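Local coordinates for protein probable glucarate dehydratase (Mycobacterium smegmatis str. MC2 155, PDB 3VDG) that probably catalyses the metal-dependent dehydration of glucarate to a keto-deoxy sugar diacid, as a member of the enolase superfamily, at residues Leu57-Gln62 against Thr75-Val80; Gly121-Ile126 against Arg423-Thr428; Leu348-Ala353 against Val403-Asp408; Arg376-Val381 against Ala411-Gln416. One frame throughout, in Å; residues are numbered along the deposited sequence. Where two conformers were deposited one is given.

The contacts lie in the capping region or where it meets the enolase-type barrel. Contact 1 is the middle one, its centre about 13 to 14 Å from each of the others. D78 joins it to contact 2 by a probable hydrogen bond from R425 N to D78 OD1 (3.0 Å). V60 joins it to the other two, with CG1 on I350 CD1 of contact 3 (3.9 Å) and CG2 on V380 CG2 of contact 4 (4.0 Å). Contacts 3 and 4, with centres about 10 Å apart, share helix 407-420. Contact 2 is nearest the ligands: the R425 side chain is about 3 Å from a bound acetate. The Y76 side chain is about 12 Å from the sodium ion.

Contact 1 of 4, residues Leu57-Gln62 against Thr75-Val80; sequences LRAVIQ and TYADTV
T75 O is the polar atom on which this contact turns. A59 N donates to it at 2.9 Å. The CA of R58 adds a CA-H...O contact to T75 O at 3.3 Å. The guanidinium of R58 turns one face to the same oxygen, near its rim. T75 N returns a bond to A59 O at 3.0 Å. A59 and T75 are therefore an antiparallel hydrogen-bonded pair, at the end of strand 70-75, and their side chains share one face of the sheet. There T75 CG2 meets I61 CD1 at 3.8 Å, while T75 OG1 bonds to H81.

The R58 side chain leaves from the other face. Bends at chi2 (-72°) and chi3 (-78°) fold it back over the T75 carbonyl. It then runs beside Y76, pointing the same way, with the guanidinium plane nearly perpendicular to the ring. R58 NH1 comes within 3.6 Å of Y76 CD1. A salt bridge from NE to E74 and a hydrogen bond from NH2 to S351 should fix the rotation of the group.

Past T75 the chain peels off the strand. A77 CB packs on L57 CB at 3.8 Å, and A59 CB lies 3.3 Å from Y76 O, a buried oxygen with no hydrogen-bond partner in the model. This is the three-stranded sheet of the N-terminal capping domain, as in the enolase superfamily. Strand 55-65 is its middle strand, between 30-41 and 70-75. Helix 131-151 covers I61 and T75, helix 317-320 meets R58 and Y76, and the chain runs on into helix 79-92.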
loop_
_atom_site.group_PDB
_atom_site.type_symbol
_atom_site.label_atom_id
_atom_site.label_comp_id
_atom_site.label_asym_id
_atom_site.label_seq_id
_atom_site.Cartn_x
_atom_site.Cartn_y
_atom_site.Cartn_z
ATOM N N LEU A 57 -12.116 11.559 -25.985
ATOM C CA LEU A 57 -11.255 12.668 -25.516
ATOM C C LEU A 57 -10.288 12.227 -24.414
ATOM O O LEU A 57 -10.670 11.462 -23.537
ATOM C CB LEU A 57 -12.120 13.788 -24.929
ATOM C CG LEU A 57 -13.286 14.337 -25.750
ATOM C CD1 LEU A 57 -14.006 15.413 -24.937
ATOM C CD2 LEU A 57 -12.821 14.854 -27.093
ATOM N N ARG A 58 -9.046 12.706 -24.451
ATOM C CA ARG A 58 -8.095 12.511 -23.335
ATOM C C ARG A 58 -7.310 13.807 -23.157
ATOM O O ARG A 58 -7.320 14.671 -24.051
ATOM C CB ARG A 58 -7.135 11.350 -23.604
ATOM C CG ARG A 58 -7.827 10.026 -23.903
ATOM C CD ARG A 58 -8.470 9.418 -22.669
ATOM N NE ARG A 58 -7.479 8.760 -21.813
ATOM C CZ ARG A 58 -7.781 8.172 -20.672
ATOM N NH1 ARG A 58 -9.051 8.155 -20.242
ATOM N NH2 ARG A 58 -6.818 7.600 -19.962
ATOM N N ALA A 59 -6.692 13.974 -21.991
ATOM C CA ALA A 59 -5.805 15.113 -21.739
ATOM C C ALA A 59 -4.418 14.546 -21.476
ATOM O O ALA A 59 -4.254 13.616 -20.686
ATOM C CB ALA A 59 -6.291 15.942 -20.553
ATOM N N VAL A 60 -3.437 15.068 -22.189
ATOM C CA VAL A 60 -2.035 14.683 -21.999
ATOM C C VAL A 60 -1.384 15.682 -21.069
ATOM O O VAL A 60 -1.485 16.913 -21.276
ATOM C CB VAL A 60 -1.296 14.667 -23.340
ATOM C CG1 VAL A 60 0.217 14.533 -23.122
ATOM C CG2 VAL A 60 -1.834 13.529 -24.216
ATOM N N ILE A 61 -0.745 15.167 -20.019
ATOM C CA ILE A 61 0.020 15.987 -19.086
ATOM C C ILE A 61 1.493 15.850 -19.402
ATOM O O ILE A 61 2.018 14.742 -19.477
ATOM C CB ILE A 61 -0.201 15.598 -17.597
ATOM C CG1 ILE A 61 -1.515 16.174 -17.062
ATOM C CG2 ILE A 61 0.904 16.173 -16.711
ATOM C CD1 ILE A 61 -2.746 15.529 -17.642
ATOM N N GLN A 62 2.150 16.988 -19.609
ATOM C CA GLN A 62 3.610 17.020 -19.713
ATOM C C GLN A 62 4.061 17.797 -18.491
ATOM O O GLN A 62 3.744 18.986 -18.339
ATOM C CB GLN A 62 4.057 17.703 -21.008
ATOM C CG GLN A 62 4.038 16.785 -22.225
ATOM C CD GLN A 62 4.187 17.551 -23.535
ATOM O OE1 GLN A 62 3.358 18.399 -23.861
ATOM N NE2 GLN A 62 5.241 17.253 -24.283
ATOM N N THR A 75 -5.180 11.431 -18.822
ATOM C CA THR A 75 -6.415 11.390 -18.048
ATOM C C THR A 75 -7.594 11.776 -18.949
ATOM O O THR A 75 -7.434 11.901 -20.175
ATOM C CB THR A 75 -6.277 12.352 -16.838
ATOM O OG1 THR A 75 -7.457 12.308 -16.021
ATOM C CG2 THR A 75 -6.054 13.766 -17.317
ATOM N N TYR A 76 -8.768 11.955 -18.357
ATOM C CA TYR A 76 -9.967 12.390 -19.099
ATOM C C TYR A 76 -9.832 13.839 -19.562
ATOM O O TYR A 76 -8.930 14.550 -19.125
ATOM C CB TYR A 76 -11.215 12.243 -18.193
ATOM C CG TYR A 76 -11.175 10.970 -17.359
ATOM C CD1 TYR A 76 -11.389 9.723 -17.957
ATOM C CD2 TYR A 76 -10.877 11.012 -15.991
ATOM C CE1 TYR A 76 -11.324 8.534 -17.209
ATOM C CE2 TYR A 76 -10.797 9.838 -15.232
ATOM C CZ TYR A 76 -11.024 8.606 -15.844
ATOM O OH TYR A 76 -10.954 7.439 -15.114
ATOM N N ALA A 77 -10.752 14.299 -20.410
ATOM C CA ALA A 77 -10.690 15.679 -20.909
ATOM C C ALA A 77 -12.000 16.451 -20.851
ATOM O O ALA A 77 -12.150 17.453 -21.551
ATOM C CB ALA A 77 -10.145 15.712 -22.327
ATOM N N ASP A 78 -12.944 16.016 -20.027
ATOM C CA ASP A 78 -14.156 16.827 -19.839
ATOM C C ASP A 78 -13.802 18.252 -19.405
ATOM O O ASP A 78 -12.801 18.470 -18.739
ATOM C CB ASP A 78 -15.101 16.190 -18.816
ATOM C CG ASP A 78 -15.797 14.928 -19.349
ATOM O OD1 ASP A 78 -15.413 14.395 -20.422
ATOM O OD2 ASP A 78 -16.742 14.459 -18.673
ATOM N N THR A 79 -14.644 19.219 -19.768
ATOM C CA THR A 79 -14.444 20.632 -19.414
ATOM C C THR A 79 -14.041 20.899 -17.959
ATOM O O THR A 79 -13.028 21.549 -17.680
ATOM C CB THR A 79 -15.726 21.436 -19.722
ATOM O OG1 THR A 79 -16.012 21.319 -21.121
ATOM C CG2 THR A 79 -15.552 22.904 -19.355
ATOM N N VAL A 80 -14.848 20.420 -17.028
ATOM C CA VAL A 80 -14.602 20.703 -15.612
ATOM C C VAL A 80 -13.297 20.028 -15.141
ATOM O O VAL A 80 -12.577 20.565 -14.306
ATOM C CB VAL A 80 -15.807 20.265 -14.757
ATOM C CG1 VAL A 80 -16.108 18.788 -14.980
ATOM C CG2 VAL A 80 -15.554 20.534 -13.282
#

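Contact 2 of 4, residues Gly121-Ile126 against Arg423-Thr428; sequences GLAGMI and RDRDDT
A123 and D426 bring the two backbones to a CA-CA distance of 5.2 Å, yet no direct hydrogen bond crosses. The A123 methyl lies over one face of the R425 guanidinium, with A123 CB 3.5 Å from R425 NE. A123 is poorly ordered, so this packing is probably mobile. M125 CE also comes near R425, but M125 has two conformers and the detail is doubtful.

R425 is stretched straight, its CG anti to the backbone N (chi1 -180°). It grips D427 of its own segment side-on, which fixes the guanidinium on which A123 packs. R425 NE donates to D427 OD1 at 2.9 Å in a nearly straight bond of 173°, within the guanidinium plane. R425 NH2 forms a salt bridge to D427 OD2 at 2.7 Å, on the syn lone pair. D427 OD2 has a second partner, N47, at strand 46-47.

Water links the segments. Water 2 takes a bond from A123 N and gives one to R425 O at 2.8 Å. Water 1 accepts from R425 NH1 at 3.1 Å and also meets G121 O. Water 3, held by D426 OD1 and T428 N, reaches A123 O only weakly.

D426 N-caps helix 427-434, with OD1 accepting from G429 N. Acetate and formate bound nearby probably come from the crystallisation medium but may mark a pocket, consistent with capping-region loops closing over the enolase-superfamily barrel mouth.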
loop_
_atom_site.group_PDB
_atom_site.type_symbol
_atom_site.label_atom_id
_atom_site.label_comp_id
_atom_site.label_asym_id
_atom_site.label_seq_id
_atom_site.Cartn_x
_atom_site.Cartn_y
_atom_site.Cartn_z
ATOM N N GLY A 121 -15.799 12.710 -17.093
ATOM C CA GLY A 121 -14.852 11.839 -17.796
ATOM C C GLY A 121 -15.376 10.425 -18.005
ATOM O O GLY A 121 -14.858 9.675 -18.846
ATOM N N LEU A 122 -16.419 10.068 -17.251
ATOM C CA LEU A 122 -16.899 8.675 -17.177
ATOM C C LEU A 122 -18.336 8.467 -17.703
ATOM O O LEU A 122 -18.921 7.384 -17.529
ATOM C CB LEU A 122 -16.744 8.154 -15.734
ATOM C CG LEU A 122 -15.277 8.104 -15.263
ATOM C CD1 LEU A 122 -15.100 8.147 -13.745
ATOM C CD2 LEU A 122 -14.587 6.888 -15.874
ATOM N N ALA A 123 -18.874 9.502 -18.356
ATOM C CA ALA A 123 -20.227 9.501 -18.946
ATOM C C ALA A 123 -21.383 9.217 -17.968
ATOM O O ALA A 123 -22.388 8.607 -18.349
ATOM C CB ALA A 123 -20.294 8.562 -20.150
ATOM N N GLY A 124 -21.251 9.666 -16.720
ATOM C CA GLY A 124 -22.300 9.465 -15.717
ATOM C C GLY A 124 -22.509 8.000 -15.380
ATOM O O GLY A 124 -23.329 7.655 -14.527
ATOM N N MET A 125 -21.758 7.138 -16.062
ATOM C CA MET A 125 -21.788 5.697 -15.837
ATOM C C MET A 125 -21.256 5.372 -14.433
ATOM O O MET A 125 -21.863 4.613 -13.677
ATOM C CB MET A 125 -20.933 5.020 -16.917
ATOM C CG MET A 125 -21.337 3.606 -17.301
ATOM S SD MET A 125 -21.119 3.270 -19.067
ATOM C CE MET A 125 -19.835 4.437 -19.506
ATOM N N ILE A 126 -20.103 5.953 -14.104
ATOM C CA ILE A 126 -19.437 5.756 -12.815
ATOM C C ILE A 126 -19.345 7.103 -12.107
ATOM O O ILE A 126 -18.544 7.957 -12.497
ATOM C CB ILE A 126 -17.993 5.246 -13.002
ATOM C CG1 ILE A 126 -17.987 3.811 -13.544
ATOM C CG2 ILE A 126 -17.210 5.395 -11.701
ATOM C CD1 ILE A 126 -16.714 3.424 -14.256
ATOM N N ARG A 423 -16.659 18.331 -26.253
ATOM C CA ARG A 423 -16.005 18.889 -25.066
ATOM C C ARG A 423 -16.192 18.033 -23.801
ATOM O O ARG A 423 -15.511 18.241 -22.800
ATOM C CB ARG A 423 -16.487 20.331 -24.807
ATOM C CG ARG A 423 -16.095 21.321 -25.899
ATOM C CD ARG A 423 -14.582 21.286 -26.110
ATOM N NE ARG A 423 -14.100 22.135 -27.198
ATOM C CZ ARG A 423 -13.693 21.678 -28.375
ATOM N NH1 ARG A 423 -13.712 20.373 -28.623
ATOM N NH2 ARG A 423 -13.244 22.523 -29.301
ATOM N N ASP A 424 -17.137 17.101 -23.837
ATOM C CA ASP A 424 -17.383 16.180 -22.716
ATOM C C ASP A 424 -17.748 14.797 -23.259
ATOM O O ASP A 424 -18.416 14.695 -24.286
ATOM C CB ASP A 424 -18.540 16.684 -21.845
ATOM C CG ASP A 424 -18.218 17.995 -21.152
ATOM O OD1 ASP A 424 -17.522 17.981 -20.109
ATOM O OD2 ASP A 424 -18.673 19.043 -21.648
ATOM N N ARG A 425 -17.305 13.729 -22.599
ATOM C CA ARG A 425 -17.803 12.418 -22.972
ATOM C C ARG A 425 -19.302 12.350 -22.642
ATOM O O ARG A 425 -19.710 12.675 -21.535
ATOM C CB ARG A 425 -17.070 11.301 -22.243
ATOM C CG ARG A 425 -17.613 9.952 -22.667
ATOM C CD ARG A 425 -16.979 8.779 -21.941
ATOM N NE ARG A 425 -17.701 7.550 -22.288
ATOM C CZ ARG A 425 -17.422 6.354 -21.791
ATOM N NH1 ARG A 425 -16.419 6.205 -20.925
ATOM N NH2 ARG A 425 -18.150 5.313 -22.168
ATOM N N ASP A 426 -20.123 11.924 -23.594
ATOM C CA ASP A 426 -21.566 11.934 -23.373
ATOM C C ASP A 426 -22.267 10.879 -24.244
ATOM O O ASP A 426 -22.890 11.224 -25.245
ATOM C CB ASP A 426 -22.116 13.332 -23.699
ATOM C CG ASP A 426 -23.535 13.541 -23.189
ATOM O OD1 ASP A 426 -24.096 12.620 -22.565
ATOM O OD2 ASP A 426 -24.096 14.630 -23.405
ATOM N N ASP A 427 -22.161 9.608 -23.858
ATOM C CA ASP A 427 -22.700 8.498 -24.641
ATOM C C ASP A 427 -24.231 8.632 -24.769
ATOM O O ASP A 427 -24.815 8.342 -25.816
ATOM C CB ASP A 427 -22.419 7.146 -23.950
ATOM C CG ASP A 427 -20.920 6.865 -23.732
ATOM O OD1 ASP A 427 -20.056 7.710 -24.054
ATOM O OD2 ASP A 427 -20.607 5.778 -23.205
ATOM N N THR A 428 -24.865 9.068 -23.684
ATOM C CA THR A 428 -26.313 9.206 -23.652
ATOM C C THR A 428 -26.773 10.393 -24.496
ATOM O O THR A 428 -27.663 10.261 -25.335
ATOM C CB THR A 428 -26.821 9.348 -22.213
ATOM O OG1 THR A 428 -26.359 8.227 -21.448
ATOM C CG2 THR A 428 -28.358 9.392 -22.194
HETATM O O HOH W 1 -13.902 7.705 -20.064
HETATM O O HOH W 2 -18.362 12.575 -19.085
HETATM O O HOH W 3 -23.702 9.971 -21.095
HETATM O O HOH W 4 -25.676 8.453 -18.903
#

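Contact 3 of 4, residues Leu348-Ala353 against Val403-Asp408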
loop_
_atom_site.group_PDB
_atom_site.type_symbol
_atom_site.label_atom_id
_atom_site.label_comp_id
_atom_site.label_asym_id
_atom_site.label_seq_id
_atom_site.Cartn_x
_atom_site.Cartn_y
_atom_site.Cartn_z
ATOM N N LEU A 348 -4.881 6.061 -24.653
ATOM C CA LEU A 348 -3.758 6.063 -25.599
ATOM C C LEU A 348 -2.512 5.470 -24.939
ATOM O O LEU A 348 -2.616 4.775 -23.934
ATOM C CB LEU A 348 -3.516 7.487 -26.093
ATOM C CG LEU A 348 -4.716 8.049 -26.869
ATOM C CD1 LEU A 348 -4.502 9.486 -27.353
ATOM C CD2 LEU A 348 -5.069 7.121 -28.034
ATOM N N GLY A 349 -1.340 5.738 -25.497
ATOM C CA GLY A 349 -0.126 5.008 -25.112
ATOM C C GLY A 349 0.533 5.351 -23.776
ATOM O O GLY A 349 1.270 4.532 -23.204
ATOM N N ILE A 350 0.292 6.556 -23.284
ATOM C CA ILE A 350 0.783 6.944 -21.962
ATOM C C ILE A 350 0.057 6.121 -20.896
ATOM O O ILE A 350 0.688 5.479 -20.033
ATOM C CB ILE A 350 0.575 8.453 -21.724
ATOM C CG1 ILE A 350 1.395 9.272 -22.736
ATOM C CG2 ILE A 350 0.921 8.800 -20.273
ATOM C CD1 ILE A 350 1.013 10.746 -22.804
ATOM N N SER A 351 -1.278 6.127 -20.953
ATOM C CA SER A 351 -2.060 5.259 -20.069
ATOM C C SER A 351 -1.642 3.804 -20.230
ATOM O O SER A 351 -1.538 3.060 -19.250
ATOM C CB SER A 351 -3.566 5.396 -20.357
ATOM O OG SER A 351 -4.072 6.623 -19.836
ATOM N N LEU A 352 -1.425 3.370 -21.469
ATOM C CA LEU A 352 -1.111 1.954 -21.653
ATOM C C LEU A 352 0.217 1.631 -20.948
ATOM O O LEU A 352 0.340 0.618 -20.243
ATOM C CB LEU A 352 -1.039 1.585 -23.141
ATOM C CG LEU A 352 -0.699 0.110 -23.428
ATOM C CD1 LEU A 352 -1.713 -0.840 -22.793
ATOM C CD2 LEU A 352 -0.618 -0.129 -24.930
ATOM N N ALA A 353 1.214 2.493 -21.122
ATOM C CA ALA A 353 2.508 2.237 -20.477
ATOM C C ALA A 353 2.332 2.179 -18.959
ATOM O O ALA A 353 2.896 1.312 -18.282
ATOM C CB ALA A 353 3.522 3.316 -20.854
ATOM N N VAL A 403 7.838 5.482 -22.696
ATOM C CA VAL A 403 7.285 6.026 -23.939
ATOM C C VAL A 403 7.591 7.517 -23.949
ATOM O O VAL A 403 7.751 8.117 -22.880
ATOM C CB VAL A 403 5.758 5.807 -24.059
ATOM C CG1 VAL A 403 5.449 4.326 -24.232
ATOM C CG2 VAL A 403 5.037 6.354 -22.831
ATOM N N GLU A 404 7.674 8.115 -25.140
ATOM C CA GLU A 404 7.953 9.561 -25.277
ATOM C C GLU A 404 6.984 10.206 -26.253
ATOM O O GLU A 404 6.542 9.566 -27.203
ATOM C CB GLU A 404 9.386 9.804 -25.779
ATOM C CG GLU A 404 10.478 9.285 -24.852
ATOM C CD GLU A 404 11.866 9.800 -25.211
ATOM O OE1 GLU A 404 11.983 10.738 -26.035
ATOM O OE2 GLU A 404 12.854 9.271 -24.662
ATOM N N ILE A 405 6.674 11.478 -26.026
ATOM C CA ILE A 405 5.722 12.186 -26.879
ATOM C C ILE A 405 6.278 12.321 -28.287
ATOM O O ILE A 405 7.476 12.564 -28.480
ATOM C CB ILE A 405 5.419 13.595 -26.345
ATOM C CG1 ILE A 405 4.529 13.527 -25.101
ATOM C CG2 ILE A 405 4.723 14.445 -27.413
ATOM C CD1 ILE A 405 3.152 12.987 -25.389
ATOM N N ASP A 406 5.403 12.126 -29.262
ATOM C CA ASP A 406 5.665 12.477 -30.654
ATOM C C ASP A 406 4.949 13.809 -30.835
ATOM O O ASP A 406 3.713 13.860 -30.882
ATOM C CB ASP A 406 5.093 11.381 -31.547
ATOM C CG ASP A 406 5.119 11.736 -33.029
ATOM O OD1 ASP A 406 5.208 12.930 -33.388
ATOM O OD2 ASP A 406 5.016 10.802 -33.842
ATOM N N GLU A 407 5.712 14.904 -30.880
ATOM C CA GLU A 407 5.097 16.237 -30.846
ATOM C C GLU A 407 4.179 16.491 -32.065
ATOM O O GLU A 407 3.188 17.221 -31.962
ATOM C CB GLU A 407 6.147 17.352 -30.693
ATOM C CG GLU A 407 6.834 17.422 -29.319
ATOM C CD GLU A 407 5.964 17.979 -28.175
ATOM O OE1 GLU A 407 4.850 18.509 -28.405
ATOM O OE2 GLU A 407 6.404 17.902 -27.005
ATOM N N ASP A 408 4.502 15.885 -33.204
ATOM C CA ASP A 408 3.667 16.069 -34.390
ATOM C C ASP A 408 2.345 15.339 -34.230
ATOM O O ASP A 408 1.297 15.844 -34.637
ATOM C CB ASP A 408 4.372 15.567 -35.651
ATOM C CG ASP A 408 5.500 16.489 -36.094
ATOM O OD1 ASP A 408 5.506 17.687 -35.727
ATOM O OD2 ASP A 408 6.388 16.007 -36.808
#
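I350 and A353, on the first turns of helix 349-360, meet V403 and I405 in the chain that leads into helix 407-420. Helix 349-360 follows strand 339-342, the last parallel strand of the enolase-type barrel. The contact thus joins a barrel helix to the segment by which the chain returns to the capping sheet.

Two small apolar patches make it. V403 presents both of its methyls to A353: CG2 lies 3.9 Å and CG1 4.0 Å from A353 CB. With CG1 anti to its own carbonyl carbon (chi1 -68°), the fork of the valine opens toward the helix. V403 CG2 also comes within 4.2 Å of G349 O. Further along, the ends of the two isoleucines meet at an angle, I350 CD1 to I405 CD1, at 4.0 Å. Both isoleucines also touch V60 and L72, so their methyl ends pack in one apolar cluster with strands 55-65 and 70-75.

Within the helix, A353 N bonds to G349 O at 2.9 Å. D406 is the N-cap of helix 407-420; its OD1 takes a weak bond from D408 N and also accepts from A409 N. S351 and E407 reach the capping sheet, at R58 and Q62.

No hydrogen bond or salt bridge spans the segments. Between them the contact rests on apolar packing at ordinary van der Waals distance. No directional bond sets its register, while the polar ties run to neighbouring parts.

Contact 4 of 4, residues Arg376-Val381 against Ala411-Gln416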
loop_
_atom_site.group_PDB
_atom_site.type_symbol
_atom_site.label_atom_id
_atom_site.label_comp_id
_atom_site.label_asym_id
_atom_site.label_seq_id
_atom_site.Cartn_x
_atom_site.Cartn_y
_atom_site.Cartn_z
ATOM N N ARG A 376 -8.862 1.828 -31.166
ATOM C CA ARG A 376 -8.288 3.088 -31.667
ATOM C C ARG A 376 -7.184 2.790 -32.670
ATOM O O ARG A 376 -6.776 1.627 -32.805
ATOM C CB ARG A 376 -7.871 4.064 -30.541
ATOM C CG ARG A 376 -7.042 3.479 -29.381
ATOM C CD ARG A 376 -5.548 3.459 -29.662
ATOM N NE ARG A 376 -5.143 2.225 -30.332
ATOM C CZ ARG A 376 -4.114 2.138 -31.161
ATOM N NH1 ARG A 376 -3.369 3.208 -31.418
ATOM N NH2 ARG A 376 -3.827 0.980 -31.730
ATOM N N HIS A 377 -6.742 3.806 -33.415
ATOM C CA HIS A 377 -5.644 3.615 -34.379
ATOM C C HIS A 377 -4.767 4.843 -34.443
ATOM O O HIS A 377 -4.032 5.034 -35.408
ATOM C CB HIS A 377 -6.186 3.286 -35.765
ATOM C CG HIS A 377 -7.096 4.351 -36.316
ATOM N ND1 HIS A 377 -8.436 4.315 -36.153
ATOM C CD2 HIS A 377 -6.815 5.533 -37.004
ATOM C CE1 HIS A 377 -8.986 5.413 -36.714
ATOM N NE2 HIS A 377 -7.993 6.154 -37.238
ATOM N N GLU A 378 -4.864 5.695 -33.424
ATOM C CA GLU A 378 -4.050 6.913 -33.299
ATOM C C GLU A 378 -3.346 6.893 -31.938
ATOM O O GLU A 378 -3.742 6.144 -31.040
ATOM C CB GLU A 378 -4.926 8.169 -33.429
ATOM C CG GLU A 378 -5.549 8.336 -34.829
ATOM C CD GLU A 378 -6.840 9.156 -34.846
ATOM O OE1 GLU A 378 -7.862 8.706 -34.274
ATOM O OE2 GLU A 378 -6.845 10.252 -35.456
ATOM N N ASP A 379 -2.297 7.696 -31.786
ATOM C CA ASP A 379 -1.572 7.746 -30.513
ATOM C C ASP A 379 -0.757 9.026 -30.429
ATOM O O ASP A 379 -0.559 9.720 -31.448
ATOM C CB ASP A 379 -0.676 6.511 -30.335
ATOM C CG ASP A 379 -0.361 6.214 -28.854
ATOM O OD1 ASP A 379 -0.646 7.053 -27.975
ATOM O OD2 ASP A 379 0.180 5.142 -28.568
ATOM N N VAL A 380 -0.317 9.360 -29.219
ATOM C CA VAL A 380 0.484 10.572 -28.995
ATOM C C VAL A 380 1.947 10.280 -28.669
ATOM O O VAL A 380 2.756 11.211 -28.559
ATOM C CB VAL A 380 -0.079 11.465 -27.863
ATOM C CG1 VAL A 380 -1.439 12.037 -28.246
ATOM C CG2 VAL A 380 -0.167 10.688 -26.562
ATOM N N VAL A 381 2.285 9.005 -28.497
ATOM C CA VAL A 381 3.667 8.620 -28.199
ATOM C C VAL A 381 4.337 7.971 -29.400
ATOM O O VAL A 381 3.674 7.432 -30.282
ATOM C CB VAL A 381 3.779 7.678 -26.970
ATOM C CG1 VAL A 381 3.139 8.339 -25.757
ATOM C CG2 VAL A 381 3.155 6.307 -27.250
ATOM N N ALA A 411 0.205 17.265 -31.665
ATOM C CA ALA A 411 -0.384 18.481 -32.243
ATOM C C ALA A 411 -1.559 18.136 -33.161
ATOM O O ALA A 411 -2.577 18.842 -33.182
ATOM C CB ALA A 411 0.668 19.291 -32.998
ATOM N N ALA A 412 -1.416 17.040 -33.902
ATOM C CA ALA A 412 -2.480 16.593 -34.800
ATOM C C ALA A 412 -3.726 16.187 -34.028
ATOM O O ALA A 412 -4.842 16.549 -34.408
ATOM C CB ALA A 412 -2.003 15.443 -35.671
ATOM N N LEU A 413 -3.557 15.433 -32.941
ATOM C CA LEU A 413 -4.735 15.034 -32.153
ATOM C C LEU A 413 -5.309 16.188 -31.348
ATOM O O LEU A 413 -6.486 16.178 -30.996
ATOM C CB LEU A 413 -4.447 13.824 -31.251
ATOM C CG LEU A 413 -4.019 12.541 -31.966
ATOM C CD1 LEU A 413 -3.876 11.431 -30.930
ATOM C CD2 LEU A 413 -4.993 12.125 -33.057
ATOM N N HIS A 414 -4.483 17.182 -31.027
ATOM C CA HIS A 414 -5.016 18.361 -30.378
ATOM C C HIS A 414 -5.847 19.155 -31.363
ATOM O O HIS A 414 -6.896 19.690 -31.016
ATOM C CB HIS A 414 -3.909 19.228 -29.796
ATOM C CG HIS A 414 -4.416 20.520 -29.196
ATOM N ND1 HIS A 414 -5.283 20.551 -28.161
ATOM C CD2 HIS A 414 -4.153 21.850 -29.527
ATOM C CE1 HIS A 414 -5.554 21.828 -27.836
ATOM N NE2 HIS A 414 -4.862 22.625 -28.678
ATOM N N GLU A 415 -5.376 19.229 -32.605
ATOM C CA GLU A 415 -6.097 19.967 -33.651
ATOM C C GLU A 415 -7.437 19.256 -33.916
ATOM O O GLU A 415 -8.473 19.891 -34.058
ATOM C CB GLU A 415 -5.237 20.057 -34.924
ATOM C CG GLU A 415 -5.948 20.607 -36.160
ATOM C CD GLU A 415 -6.408 22.059 -36.032
ATOM O OE1 GLU A 415 -5.887 22.799 -35.168
ATOM O OE2 GLU A 415 -7.298 22.467 -36.814
ATOM N N GLN A 416 -7.401 17.930 -33.956
ATOM C CA GLN A 416 -8.616 17.113 -34.054
ATOM C C GLN A 416 -9.618 17.407 -32.926
ATOM O O GLN A 416 -10.813 17.587 -33.168
ATOM C CB GLN A 416 -8.226 15.638 -34.132
ATOM C CG GLN A 416 -9.350 14.698 -34.521
ATOM C CD GLN A 416 -8.831 13.422 -35.146
ATOM O OE1 GLN A 416 -8.932 13.232 -36.354
ATOM N NE2 GLN A 416 -8.268 12.542 -34.331
HETATM O O HOH W 5 -9.070 10.371 -37.089
#
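E378 and L413 head a mixed polar and apolar contact between loop 376-381 and helix 407-420. The loop runs from the last barrel helix, 349-360, toward strand 388-389. The helix lies against strand 30-41.

On the polar side, Q416 NE2 donates to E378 OE2 at 2.9 Å. The bond is fairly straight and lies in the amide plane. On the acceptor it arrives on the syn side, but 34° out of the carboxylate plane, and the carboxylate and amide planes are 71° apart. Water 5 gives one hydrogen to E378 OE2 (2.8 Å) and the other to Q416 OE1 (3.0 Å), closing a small ring. Q416 extends toward the loop with its CG anti to the backbone N (chi1 -168°).

Both groups are tied to the capping sheet as well. E378 OE1 accepts from A41 N, and Q416 NE2 also donates to A39 O. With NE2 facing both E378 OE2 and A39 O, the modelled amide orientation is well supported. This is the seam of the enolase superfamily, where the C-terminal part of the chain folds back onto the N-terminal capping sheet.

L413 bridges the polar and apolar parts with its two methyls. CD2 lies against the E378 carboxylate, 3.6 Å from OE2, and CD1 meets V380 CG1 at 3.7 Å, the side chains crossing at a slant. L413 CD1 is also 3.8 Å from D379 O. Within the loop, R376 NH1 donates to E378 O at 3.0 Å, from above the carbonyl plane, and D379 OD1 accepts from G349 N at the start of helix 349-360.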